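PDB 5JSC: putative acyl-CoA dehydrogenase from Burkholderia xenovorans, which is a flavoprotein of the acyl-CoA dehydrogenase family that binds flavin-adenine dinucleotide, its individual role being unassigned. Local coordinates for residues R95-K100 with A268-R274; M307-I311 with Q347-D351; N330-E334 with I391-L396; K339-E344 with R379-T385. One frame throughout, in Å; residues are numbered along the deposited sequence.

Interaction 1. Residues R95-K100 with A268-R274. With EDO (1,2-ethanediol), chain O.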
# COMPACT_ATOMS: atom_id res chain seq x y z
N ARG C 95 29.49 0.32 -2.09
CA ARG C 95 28.51 -0.74 -1.85
C ARG C 95 27.41 -0.73 -2.91
O ARG C 95 26.99 -1.80 -3.38
CB ARG C 95 27.89 -0.59 -0.46
CG ARG C 95 28.79 -1.04 0.67
CD ARG C 95 27.96 -1.37 1.91
NE ARG C 95 27.22 -2.64 1.77
CZ ARG C 95 26.54 -3.22 2.76
NH1 ARG C 95 26.49 -2.65 3.96
NH2 ARG C 95 25.91 -4.37 2.54
N GLU C 96 26.93 0.45 -3.30
CA GLU C 96 25.90 0.52 -4.33
C GLU C 96 26.38 -0.15 -5.62
O GLU C 96 25.67 -0.99 -6.20
CB GLU C 96 25.51 1.97 -4.61
CG GLU C 96 24.42 2.05 -5.65
CD GLU C 96 24.16 3.45 -6.15
OE1 GLU C 96 24.40 4.43 -5.42
OE2 GLU C 96 23.69 3.58 -7.30
N THR C 97 27.59 0.19 -6.08
CA THR C 97 28.08 -0.38 -7.33
C THR C 97 28.37 -1.86 -7.19
O THR C 97 28.02 -2.66 -8.07
CB THR C 97 29.33 0.37 -7.78
OG1 THR C 97 29.05 1.77 -7.81
CG2 THR C 97 29.79 -0.09 -9.17
N LEU C 98 29.01 -2.27 -6.09
CA LEU C 98 29.28 -3.69 -5.90
C LEU C 98 27.99 -4.50 -5.85
O LEU C 98 27.86 -5.51 -6.54
CB LEU C 98 30.10 -3.90 -4.63
CG LEU C 98 31.57 -3.50 -4.72
CD1 LEU C 98 32.17 -3.42 -3.32
CD2 LEU C 98 32.36 -4.46 -5.60
N ALA C 99 27.01 -4.04 -5.06
CA ALA C 99 25.75 -4.77 -4.95
C ALA C 99 25.04 -4.87 -6.29
O ALA C 99 24.40 -5.89 -6.59
CB ALA C 99 24.84 -4.09 -3.93
N LYS C 100 25.15 -3.82 -7.12
CA LYS C 100 24.54 -3.84 -8.44
C LYS C 100 25.09 -4.97 -9.31
O LYS C 100 24.41 -5.40 -10.26
CB LYS C 100 24.75 -2.48 -9.12
CG LYS C 100 24.03 -2.30 -10.45
CD LYS C 100 24.05 -0.85 -10.90
CE LYS C 100 25.45 -0.35 -11.16
NZ LYS C 100 25.46 1.07 -11.62
N ALA C 268 23.63 -0.42 -0.52
CA ALA C 268 23.61 -1.76 -1.11
C ALA C 268 22.22 -2.12 -1.61
O ALA C 268 22.07 -2.65 -2.71
CB ALA C 268 24.11 -2.80 -0.11
N SER C 269 21.19 -1.82 -0.81
CA SER C 269 19.81 -2.05 -1.23
C SER C 269 19.52 -1.36 -2.55
O SER C 269 18.93 -1.94 -3.46
CB SER C 269 18.84 -1.53 -0.16
OG SER C 269 19.03 -2.17 1.09
N LEU C 270 19.95 -0.11 -2.65
CA LEU C 270 19.77 0.68 -3.86
C LEU C 270 20.47 0.03 -5.05
O LEU C 270 19.91 -0.01 -6.15
CB LEU C 270 20.31 2.09 -3.61
CG LEU C 270 20.48 3.03 -4.79
CD1 LEU C 270 19.13 3.31 -5.45
CD2 LEU C 270 21.12 4.34 -4.31
N GLY C 271 21.69 -0.47 -4.85
CA GLY C 271 22.39 -1.15 -5.93
C GLY C 271 21.66 -2.39 -6.41
O GLY C 271 21.53 -2.63 -7.62
N PHE C 272 21.19 -3.22 -5.47
CA PHE C 272 20.37 -4.37 -5.85
C PHE C 272 19.14 -3.92 -6.64
O PHE C 272 18.79 -4.53 -7.66
CB PHE C 272 19.95 -5.16 -4.61
CG PHE C 272 21.08 -5.88 -3.92
CD1 PHE C 272 22.01 -6.64 -4.64
CD2 PHE C 272 21.22 -5.81 -2.53
CE1 PHE C 272 23.04 -7.30 -3.99
CE2 PHE C 272 22.25 -6.47 -1.88
CZ PHE C 272 23.17 -7.22 -2.61
N ALA C 273 18.48 -2.85 -6.18
CA ALA C 273 17.31 -2.33 -6.90
C ALA C 273 17.68 -1.87 -8.31
O ALA C 273 16.93 -2.11 -9.26
CB ALA C 273 16.66 -1.19 -6.11
N ARG C 274 18.82 -1.19 -8.46
CA ARG C 274 19.20 -0.74 -9.80
C ARG C 274 19.44 -1.92 -10.72
O ARG C 274 19.12 -1.86 -11.92
CB ARG C 274 20.45 0.14 -9.74
CG ARG C 274 20.21 1.51 -9.11
CD ARG C 274 21.35 2.44 -9.49
NE ARG C 274 21.33 3.73 -8.79
CZ ARG C 274 20.59 4.78 -9.13
NH1 ARG C 274 19.75 4.70 -10.15
NH2 ARG C 274 20.68 5.92 -8.44
C1 EDO O . 23.62 7.50 -6.99
O1 EDO O . 22.83 6.36 -6.66
C2 EDO O . 24.91 7.06 -7.68
O2 EDO O . 24.62 6.02 -8.62

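Interaction 2. Residues M307-I311 with Q347-D351. With SO4 (sulfate ion), chain P.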
# COMPACT_ATOMS: atom_id res chain seq x y z
N MET C 307 9.01 1.59 -10.02
CA MET C 307 10.36 1.09 -9.72
C MET C 307 11.36 2.24 -9.76
O MET C 307 12.17 2.40 -8.84
CB MET C 307 10.74 -0.00 -10.71
CG MET C 307 9.90 -1.27 -10.56
SD MET C 307 9.99 -2.37 -11.99
CE MET C 307 11.69 -2.93 -11.83
N ALA C 308 11.29 3.06 -10.81
CA ALA C 308 12.23 4.17 -10.96
C ALA C 308 12.02 5.24 -9.89
O ALA C 308 12.99 5.83 -9.39
CB ALA C 308 12.08 4.78 -12.35
N LEU C 309 10.76 5.51 -9.54
CA LEU C 309 10.47 6.48 -8.48
C LEU C 309 11.06 6.02 -7.15
O LEU C 309 11.71 6.79 -6.43
CB LEU C 309 8.96 6.67 -8.36
CG LEU C 309 8.49 7.64 -7.27
CD1 LEU C 309 9.09 9.03 -7.51
CD2 LEU C 309 6.96 7.69 -7.21
N THR C 310 10.83 4.75 -6.81
CA THR C 310 11.39 4.20 -5.57
C THR C 310 12.91 4.28 -5.57
O THR C 310 13.52 4.63 -4.55
CB THR C 310 10.90 2.77 -5.38
OG1 THR C 310 9.49 2.81 -5.12
CG2 THR C 310 11.61 2.10 -4.21
N ILE C 311 13.54 3.99 -6.71
CA ILE C 311 14.99 4.07 -6.80
C ILE C 311 15.47 5.50 -6.59
O ILE C 311 16.44 5.74 -5.85
CB ILE C 311 15.47 3.50 -8.14
CG1 ILE C 311 15.45 1.97 -8.06
CG2 ILE C 311 16.89 4.02 -8.51
CD1 ILE C 311 15.58 1.28 -9.40
N GLN C 347 13.07 -4.20 -2.02
CA GLN C 347 12.25 -5.40 -2.03
C GLN C 347 11.14 -5.28 -3.06
O GLN C 347 10.89 -6.20 -3.84
CB GLN C 347 11.66 -5.65 -0.64
CG GLN C 347 10.76 -6.90 -0.55
CD GLN C 347 11.55 -8.17 -0.30
OE1 GLN C 347 12.39 -8.23 0.59
NE2 GLN C 347 11.28 -9.20 -1.11
N GLN C 348 10.46 -4.12 -3.07
CA GLN C 348 9.36 -3.91 -4.00
C GLN C 348 9.84 -3.87 -5.44
O GLN C 348 9.17 -4.41 -6.33
CB GLN C 348 8.64 -2.60 -3.65
CG GLN C 348 7.97 -2.63 -2.30
CD GLN C 348 7.47 -1.26 -1.89
OE1 GLN C 348 7.94 -0.24 -2.40
NE2 GLN C 348 6.50 -1.23 -0.98
N VAL C 349 10.96 -3.19 -5.69
CA VAL C 349 11.50 -3.10 -7.05
C VAL C 349 11.86 -4.48 -7.56
O VAL C 349 11.54 -4.85 -8.70
CB VAL C 349 12.71 -2.16 -7.07
CG1 VAL C 349 13.38 -2.17 -8.44
CG2 VAL C 349 12.27 -0.75 -6.68
N ILE C 350 12.58 -5.24 -6.74
CA ILE C 350 13.00 -6.58 -7.12
C ILE C 350 11.79 -7.48 -7.35
O ILE C 350 11.74 -8.23 -8.33
CB ILE C 350 13.95 -7.14 -6.04
CG1 ILE C 350 15.28 -6.39 -6.11
CG2 ILE C 350 14.15 -8.63 -6.20
CD1 ILE C 350 16.14 -6.58 -4.86
N ASP C 351 10.79 -7.38 -6.48
CA ASP C 351 9.59 -8.19 -6.63
C ASP C 351 8.89 -7.89 -7.95
O ASP C 351 8.39 -8.80 -8.62
CB ASP C 351 8.64 -7.94 -5.46
CG ASP C 351 7.45 -8.83 -5.48
OD1 ASP C 351 7.58 -10.00 -5.07
OD2 ASP C 351 6.37 -8.35 -5.91
S SO4 P . 8.45 5.77 -3.16
O1 SO4 P . 9.46 6.58 -3.85
O2 SO4 P . 8.20 6.33 -1.84
O3 SO4 P . 8.93 4.39 -3.02
O4 SO4 P . 7.21 5.82 -3.94
O HOH W 1 8.15 0.45 -5.16

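Interaction 3. Residues N330-E334 with I391-L396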
# COMPACT_ATOMS: atom_id res chain seq x y z
N ASN C 330 25.75 14.36 13.03
CA ASN C 330 25.09 13.12 13.40
C ASN C 330 23.99 12.80 12.40
O ASN C 330 23.27 13.69 11.95
CB ASN C 330 24.49 13.26 14.80
CG ASN C 330 23.61 12.10 15.18
OD1 ASN C 330 22.40 12.07 14.87
ND2 ASN C 330 24.19 11.13 15.88
N VAL C 331 23.85 11.51 12.05
CA VAL C 331 22.81 11.14 11.10
C VAL C 331 21.96 9.98 11.62
O VAL C 331 21.45 9.19 10.82
CB VAL C 331 23.40 10.78 9.72
CG1 VAL C 331 23.95 12.02 9.04
CG2 VAL C 331 24.47 9.69 9.83
N THR C 332 21.76 9.88 12.94
CA THR C 332 20.95 8.78 13.46
C THR C 332 19.58 8.72 12.77
O THR C 332 19.14 7.65 12.33
CB THR C 332 20.79 8.91 14.98
OG1 THR C 332 22.08 8.96 15.60
CG2 THR C 332 20.03 7.69 15.54
N ARG C 333 18.92 9.88 12.62
CA ARG C 333 17.61 9.90 11.97
C ARG C 333 17.72 9.64 10.47
O ARG C 333 16.98 8.81 9.92
CB ARG C 333 16.90 11.24 12.21
CG ARG C 333 15.47 11.27 11.61
CD ARG C 333 14.89 12.68 11.42
NE ARG C 333 14.47 13.31 12.67
CZ ARG C 333 13.76 14.43 12.75
NH1 ARG C 333 13.39 15.07 11.65
NH2 ARG C 333 13.44 14.93 13.93
N GLU C 334 18.61 10.36 9.80
CA GLU C 334 18.67 10.32 8.35
C GLU C 334 19.18 8.98 7.84
O GLU C 334 18.73 8.50 6.79
CB GLU C 334 19.54 11.47 7.84
CG GLU C 334 18.96 12.86 8.14
CD GLU C 334 19.27 13.38 9.55
OE1 GLU C 334 19.93 12.68 10.35
OE2 GLU C 334 18.86 14.53 9.85
N ILE C 391 13.06 4.53 15.68
CA ILE C 391 14.10 5.56 15.84
C ILE C 391 13.61 6.88 15.27
O ILE C 391 13.73 7.94 15.90
CB ILE C 391 15.41 5.11 15.17
CG1 ILE C 391 16.08 3.99 15.96
CG2 ILE C 391 16.37 6.30 15.00
CD1 ILE C 391 17.19 3.29 15.19
N VAL C 392 13.07 6.85 14.05
CA VAL C 392 12.62 8.08 13.41
C VAL C 392 11.46 8.69 14.18
O VAL C 392 11.44 9.90 14.45
CB VAL C 392 12.25 7.80 11.94
CG1 VAL C 392 11.62 9.04 11.32
CG2 VAL C 392 13.49 7.36 11.15
N GLY C 393 10.46 7.87 14.54
CA GLY C 393 9.29 8.41 15.23
C GLY C 393 9.63 9.00 16.58
O GLY C 393 9.15 10.08 16.93
N ARG C 394 10.47 8.31 17.36
CA ARG C 394 10.90 8.86 18.64
C ARG C 394 11.67 10.16 18.45
O ARG C 394 11.54 11.09 19.26
CB ARG C 394 11.75 7.85 19.40
CG ARG C 394 10.97 6.74 20.06
CD ARG C 394 11.85 6.02 21.09
NE ARG C 394 13.03 5.42 20.47
CZ ARG C 394 13.10 4.15 20.06
NH1 ARG C 394 12.07 3.34 20.20
NH2 ARG C 394 14.22 3.70 19.50
N ASP C 395 12.48 10.25 17.39
CA ASP C 395 13.27 11.46 17.19
C ASP C 395 12.40 12.65 16.83
O ASP C 395 12.68 13.78 17.25
CB ASP C 395 14.33 11.22 16.10
CG ASP C 395 15.34 12.33 16.03
OD1 ASP C 395 16.10 12.50 17.00
OD2 ASP C 395 15.38 13.04 15.00
N LEU C 396 11.32 12.42 16.08
CA LEU C 396 10.36 13.48 15.77
C LEU C 396 9.74 14.06 17.03
O LEU C 396 9.59 15.28 17.17
CB LEU C 396 9.27 12.94 14.85
CG LEU C 396 9.70 12.56 13.44
CD1 LEU C 396 8.63 11.74 12.79
CD2 LEU C 396 9.96 13.82 12.62

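Interaction 4. Residues K339-E344 with R379-T385. With FAD (flavin-adenine dinucleotide), chain M; SO4 (sulfate ion), chain P.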
# COMPACT_ATOMS: atom_id res chain seq x y z
N LYS C 339 18.06 3.69 5.39
CA LYS C 339 18.14 2.23 5.48
C LYS C 339 16.75 1.61 5.37
O LYS C 339 16.54 0.66 4.62
CB LYS C 339 18.83 1.84 6.80
CG LYS C 339 19.34 0.40 6.88
CD LYS C 339 18.28 -0.57 7.37
CE LYS C 339 18.83 -1.98 7.51
NZ LYS C 339 17.80 -2.96 8.00
N TRP C 340 15.80 2.17 6.11
CA TRP C 340 14.40 1.74 6.03
C TRP C 340 13.87 1.83 4.61
O TRP C 340 13.41 0.84 4.03
CB TRP C 340 13.60 2.61 7.01
CG TRP C 340 12.10 2.65 6.90
CD1 TRP C 340 11.28 1.79 6.23
CD2 TRP C 340 11.26 3.62 7.52
NE1 TRP C 340 9.96 2.18 6.40
CE2 TRP C 340 9.94 3.30 7.19
CE3 TRP C 340 11.51 4.74 8.33
CZ2 TRP C 340 8.86 4.07 7.62
CZ3 TRP C 340 10.44 5.50 8.75
CH2 TRP C 340 9.13 5.16 8.41
N HIS C 341 13.91 3.03 4.02
CA HIS C 341 13.27 3.25 2.72
C HIS C 341 13.94 2.45 1.62
O HIS C 341 13.28 1.85 0.77
CB HIS C 341 13.31 4.74 2.39
CG HIS C 341 12.54 5.12 1.16
ND1 HIS C 341 13.00 4.87 -0.11
CD2 HIS C 341 11.36 5.77 1.02
CE1 HIS C 341 12.12 5.32 -0.99
NE2 HIS C 341 11.12 5.88 -0.33
N ALA C 342 15.27 2.45 1.59
CA ALA C 342 15.95 1.79 0.48
C ALA C 342 15.79 0.28 0.55
O ALA C 342 15.67 -0.38 -0.48
CB ALA C 342 17.42 2.20 0.44
N SER C 343 15.81 -0.30 1.75
CA SER C 343 15.68 -1.76 1.84
C SER C 343 14.25 -2.20 1.55
O SER C 343 14.03 -3.16 0.80
CB SER C 343 16.14 -2.26 3.21
OG SER C 343 15.35 -1.72 4.26
N GLU C 344 13.26 -1.50 2.12
CA GLU C 344 11.87 -1.83 1.83
C GLU C 344 11.54 -1.56 0.37
O GLU C 344 10.83 -2.34 -0.27
CB GLU C 344 10.92 -1.05 2.73
CG GLU C 344 10.98 -1.44 4.21
CD GLU C 344 10.42 -2.83 4.48
OE1 GLU C 344 10.93 -3.50 5.40
OE2 GLU C 344 9.46 -3.24 3.79
N ARG C 379 16.47 -6.03 5.12
CA ARG C 379 15.41 -5.44 5.93
C ARG C 379 15.50 -5.88 7.38
O ARG C 379 14.69 -5.44 8.20
CB ARG C 379 14.05 -5.81 5.33
CG ARG C 379 13.84 -5.21 3.92
CD ARG C 379 12.71 -5.90 3.18
NE ARG C 379 11.49 -5.90 3.99
CZ ARG C 379 10.49 -6.76 3.83
NH1 ARG C 379 10.57 -7.70 2.89
NH2 ARG C 379 9.41 -6.69 4.61
N ILE C 380 16.49 -6.71 7.71
CA ILE C 380 16.62 -7.31 9.03
C ILE C 380 17.95 -6.94 9.69
O ILE C 380 17.98 -6.48 10.84
CB ILE C 380 16.46 -8.85 8.97
CG1 ILE C 380 15.04 -9.20 8.50
CG2 ILE C 380 16.75 -9.49 10.33
CD1 ILE C 380 14.88 -10.61 7.99
N TYR C 381 19.06 -7.08 8.95
CA TYR C 381 20.33 -6.83 9.61
C TYR C 381 20.64 -5.32 9.64
O TYR C 381 20.02 -4.51 8.96
CB TYR C 381 21.45 -7.66 8.96
CG TYR C 381 21.94 -7.39 7.54
CD1 TYR C 381 22.36 -6.13 7.12
CD2 TYR C 381 22.11 -8.45 6.64
CE1 TYR C 381 22.86 -5.92 5.84
CE2 TYR C 381 22.62 -8.24 5.35
CZ TYR C 381 23.00 -6.97 4.97
OH TYR C 381 23.53 -6.75 3.71
N GLU C 382 21.63 -4.98 10.48
CA GLU C 382 21.95 -3.60 10.89
C GLU C 382 20.71 -2.87 11.41
O GLU C 382 20.59 -1.64 11.31
CB GLU C 382 22.66 -2.81 9.77
CG GLU C 382 24.10 -3.33 9.44
CD GLU C 382 25.07 -2.25 8.96
OE1 GLU C 382 24.96 -1.08 9.40
OE2 GLU C 382 25.96 -2.57 8.12
N GLY C 383 19.79 -3.61 12.03
CA GLY C 383 18.59 -3.03 12.61
C GLY C 383 17.37 -3.23 11.72
O GLY C 383 17.33 -2.70 10.61
N ALA C 384 16.39 -3.99 12.20
CA ALA C 384 15.24 -4.32 11.36
C ALA C 384 14.44 -3.06 11.02
O ALA C 384 14.50 -2.04 11.72
CB ALA C 384 14.34 -5.34 12.06
N THR C 385 13.69 -3.13 9.92
CA THR C 385 12.86 -2.00 9.51
C THR C 385 12.10 -1.37 10.66
O THR C 385 12.08 -0.14 10.82
CB THR C 385 11.87 -2.46 8.44
OG1 THR C 385 12.61 -2.83 7.28
CG2 THR C 385 10.87 -1.35 8.10
PA FAD M . 14.43 -10.04 17.06
O1A FAD M . 15.24 -9.10 17.87
O2A FAD M . 13.79 -11.22 17.79
O5B FAD M . 13.31 -9.20 16.31
C5B FAD M . 12.30 -9.88 15.54
C4B FAD M . 11.51 -8.81 14.84
O4B FAD M . 10.83 -8.01 15.82
C3B FAD M . 12.34 -7.78 14.08
O3B FAD M . 12.80 -8.25 12.81
C2B FAD M . 11.37 -6.60 13.99
O2B FAD M . 10.48 -6.79 12.88
C1B FAD M . 10.59 -6.72 15.30
N9A FAD M . 10.94 -5.75 16.34
C8A FAD M . 12.17 -5.57 16.91
N7A FAD M . 12.18 -4.69 17.88
C5A FAD M . 10.86 -4.26 17.95
C6A FAD M . 10.21 -3.33 18.78
N6A FAD M . 10.82 -2.63 19.74
N1A FAD M . 8.88 -3.14 18.60
C2A FAD M . 8.26 -3.83 17.62
N3A FAD M . 8.78 -4.73 16.78
C4A FAD M . 10.09 -4.90 17.00
N1 FAD M . 24.44 -9.41 13.75
C2 FAD M . 25.70 -9.10 14.19
O2 FAD M . 25.94 -8.82 15.38
N3 FAD M . 26.75 -9.11 13.30
C4 FAD M . 26.66 -9.41 11.96
O4 FAD M . 27.67 -9.47 11.27
C4X FAD M . 25.33 -9.70 11.50
N5 FAD M . 25.18 -10.06 10.25
C5X FAD M . 23.94 -10.54 9.86
C6 FAD M . 23.80 -11.07 8.58
C7 FAD M . 22.61 -11.66 8.17
C7M FAD M . 22.52 -12.26 6.79
C8 FAD M . 21.52 -11.70 9.05
C8M FAD M . 20.21 -12.33 8.65
C9 FAD M . 21.65 -11.15 10.33
C9A FAD M . 22.85 -10.58 10.74
N10 FAD M . 23.04 -10.11 12.06
C10 FAD M . 24.28 -9.69 12.47
C1' FAD M . 21.94 -10.22 13.02
C2' FAD M . 20.88 -9.12 12.86
O2' FAD M . 21.40 -7.86 13.27
C3' FAD M . 19.66 -9.48 13.71
O3' FAD M . 19.08 -10.61 13.09
C4' FAD M . 18.63 -8.35 13.81
O4' FAD M . 19.15 -7.31 14.64
C5' FAD M . 17.31 -8.85 14.35
O5' FAD M . 17.56 -9.47 15.63
P FAD M . 16.87 -10.92 15.87
O1P FAD M . 17.17 -11.85 14.74
O2P FAD M . 17.27 -11.42 17.23
O3P FAD M . 15.31 -10.62 15.87
S SO4 P . 8.45 5.77 -3.16
O1 SO4 P . 9.46 6.58 -3.85
O2 SO4 P . 8.20 6.33 -1.84
O3 SO4 P . 8.93 4.39 -3.02
O4 SO4 P . 7.21 5.82 -3.94
O HOH W 2 15.26 -2.15 6.98
O HOH W 3 9.00 -5.09 7.33

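Interaction 1. Residues R95-K100 with A268-R274
The Phe-272 ring takes the methyl of Ala-99 over one face: CB sits 3.7 Å from the ring centroid, 13° off its normal, a CH-pi contact almost above the centre. The Arg-274 guanidinium is met at its edge instead, with Glu-96 and an ethanediol molecule both lying near its plane. There Arg-274 NE makes a salt bridge to Glu-96 OE2 at 2.8 Å, its hydrogen bond bent to 145° and reaching the oxygen from above the carboxylate plane. Glu-96 gets there because CG stands anti to the backbone N (chi1 -178°) and the rest of the chain is extended, carrying the carboxylate across past Leu-270 CD2. The ethanediol, probably from the crystallisation liquor, closes a ring of bonds: Arg-274 NH2 gives to its O1, while O1 and O2 give to the two oxygens of Glu-96. OE1 is also held by Tyr-319 OH. Between these groups the backbones come very close at Gly-271, whose CA lies 3.3 Å from Glu-96 O; Gly-271 O in turn meets Lys-100 CA at 3.3 Å. Near the other end, Ala-268 CB packs on Arg-95, whose NE is paired with Asp-106. With axes 6.9 Å apart, this is a close glycine- and alanine-lined helix crossing, joining helix 88-101 of the N-terminal family region to helix 250-286 of the C-terminal helical region in the acyl-CoA dehydrogenase fold.

Interaction 2. Residues M307-I311 with Q347-D351
Val-349 carries the contact, its two methyls pointing to different residues of the partner helix. Val-349 CG1 is met by the Met-307 methyl, CE, at 3.9 Å, and more loosely by Ile-311 CD1 at 4.2 Å. Val-349 CG2 slides past Thr-310 CG2, the two chains running in opposite directions, at 3.8 Å. Met-307 reaches across because its chain bends at the thioether (chi3 69°), which also brings Met-307 CE to within 3.7 Å of Val-349 O. The helix axes are 9.5 Å apart, and Val-349 fills the gap between them. Helices 298-325 and 332-356 run antiparallel here, 154° between their directions, as neighbours in the helical bundle that forms the C-terminal part of acyl-CoA dehydrogenases. Further out, the polar edge is bridged by one water, which donates to Thr-310 OG1 at 2.7 Å and to Gln-348 OE1 at 2.9 Å, linking two side chains too far apart to bond directly. Thr-310 OG1 also lies 2.7 Å from O3 of a sulfate, probably from the crystallisation liquor, and is hydrogen-bonded to Gln-306 OE1; the sulfate is held further by Ser-313. Helix 250-286 adds Met-277, on which both Met-307 and Ile-311 pack. Farther along helix 332-356, Asp-351 forms salt bridges with Arg-376 and Arg-379 of the third subunit.

Interaction 3. Residues N330-E334 with I391-L396
At the start of helix 332-356, where an Asx turn leads into the first helical turn, Thr-332 and Arg-333 lean on Ile-391, Val-392, Asp-395 and Leu-396 of the last long helix. The main polar link is a salt bridge from Arg-333 to Asp-395. Arg-333 NE lies 2.5 Å from Asp-395 OD2, doubtfully short as modelled, and approaches on the anti lone pair, the one turned away from OD1. A second, weak bond to Asp-395 OD2 comes from Arg-333 NH2 at 2.9 Å, so one carboxylate oxygen faces the NE edge of the guanidinium while the two flat groups stand steeply to each other, 77° between planes. Arg-333 starts with CG anti to the backbone N and then turns at chi3 (-75°), which swings its end over to the other helix. One face of the guanidinium is covered off-centre by Leu-396 CD2, 3.8 Å from Arg-333 NH1. Nearer the turn, Thr-332 CG2 touches Ile-391 CG2 at 4.0 Å, the side chains crossing at about a right angle. Val-392 CG2 is equally close to Arg-333 O. The turn itself is closed twice: Thr-332 N gives to Asn-330 OD1 at 3.0 Å, and Asn-330 ND2 returns a bond to Thr-332 OG1. Val-392 and Leu-396 also pack on Ala-305 and Ala-308 of the second subunit, placing this Asx-turn helix start beside a subunit interface of the acyl-CoA dehydrogenase tetramer.

Interaction 4. Residues K339-E344 with R379-T385
The loop 379-385 runs along one side of helix 339-344, Trp-340 lying near Thr-385 (CA atoms 5.3 Å apart) and Ser-343 near Arg-379, with Gly-383 at a positive phi of 101° where a side chain would be jammed against the preceding carbonyl O. This is part of the wall of the flavin pocket of the acyl-CoA dehydrogenase fold: the far side of the loop presents Ile-380, Tyr-381 and Ala-384 to flavin-adenine dinucleotide, the Tyr-381 ring approaching the flavin ring obliquely. Lys-339 fixes the loop's shape from behind. Its chain bends at chi2 (-87°), bringing Lys-339 NZ to Tyr-381 O at 2.9 Å. Lys-339 NZ also donates to Gly-383 O at 2.7 Å, and Leu-378 O is a further acceptor. Gathering backbone carbonyls around one ammonium should stabilise its positive charge. A water accepts from NZ and spends its own protons on Ser-343 OG and Thr-385 OG1, while Ser-343 OG donates to Lys-339 O, one turn back in the helix. At the other end Glu-344 OE1 is gripped twice. Thr-385 OG1 donates to the anti lone pair of Glu-344 OE1 at 2.6 Å. In a salt bridge, Arg-379 NE reaches the same Glu-344 OE1 at 2.8 Å from above the carboxylate plane, the carboxylate and guanidinium planes standing nearly perpendicular. Gln-355 NE2 of the third subunit bonds to Arg-379 O. The other branch of Thr-385 turns to the indole: its CG2 meets Trp-340 CD1 obliquely at 3.7 Å.

Helix 332-356 threads through interactions 2, 3 and 4, meeting helix 298-325, helix 385-405 and the flavin-lining loop respectively. Interaction 4 sits nearest the flavin-adenine dinucleotide, with Ala-384 CB 3.4 Å from its O3B. It is joined to interaction 2 through Arg-379 NH1 and Gln-347 OE1, 3.0 Å apart, and to interaction 1 where Ser-269 CB packs 3.4 Å from Ala-342 O. Interactions 1 and 2 touch directly as well, Arg-274 NH1 lying 3.4 Å from Ile-311 CG2. Interaction 3 stands apart from 1 and 2, its centre about 24 Å from theirs, but only about 14 Å from that of interaction 4, with nearest atoms about 4 Å apart. Interactions 2, 3 and 4 all border the second subunit.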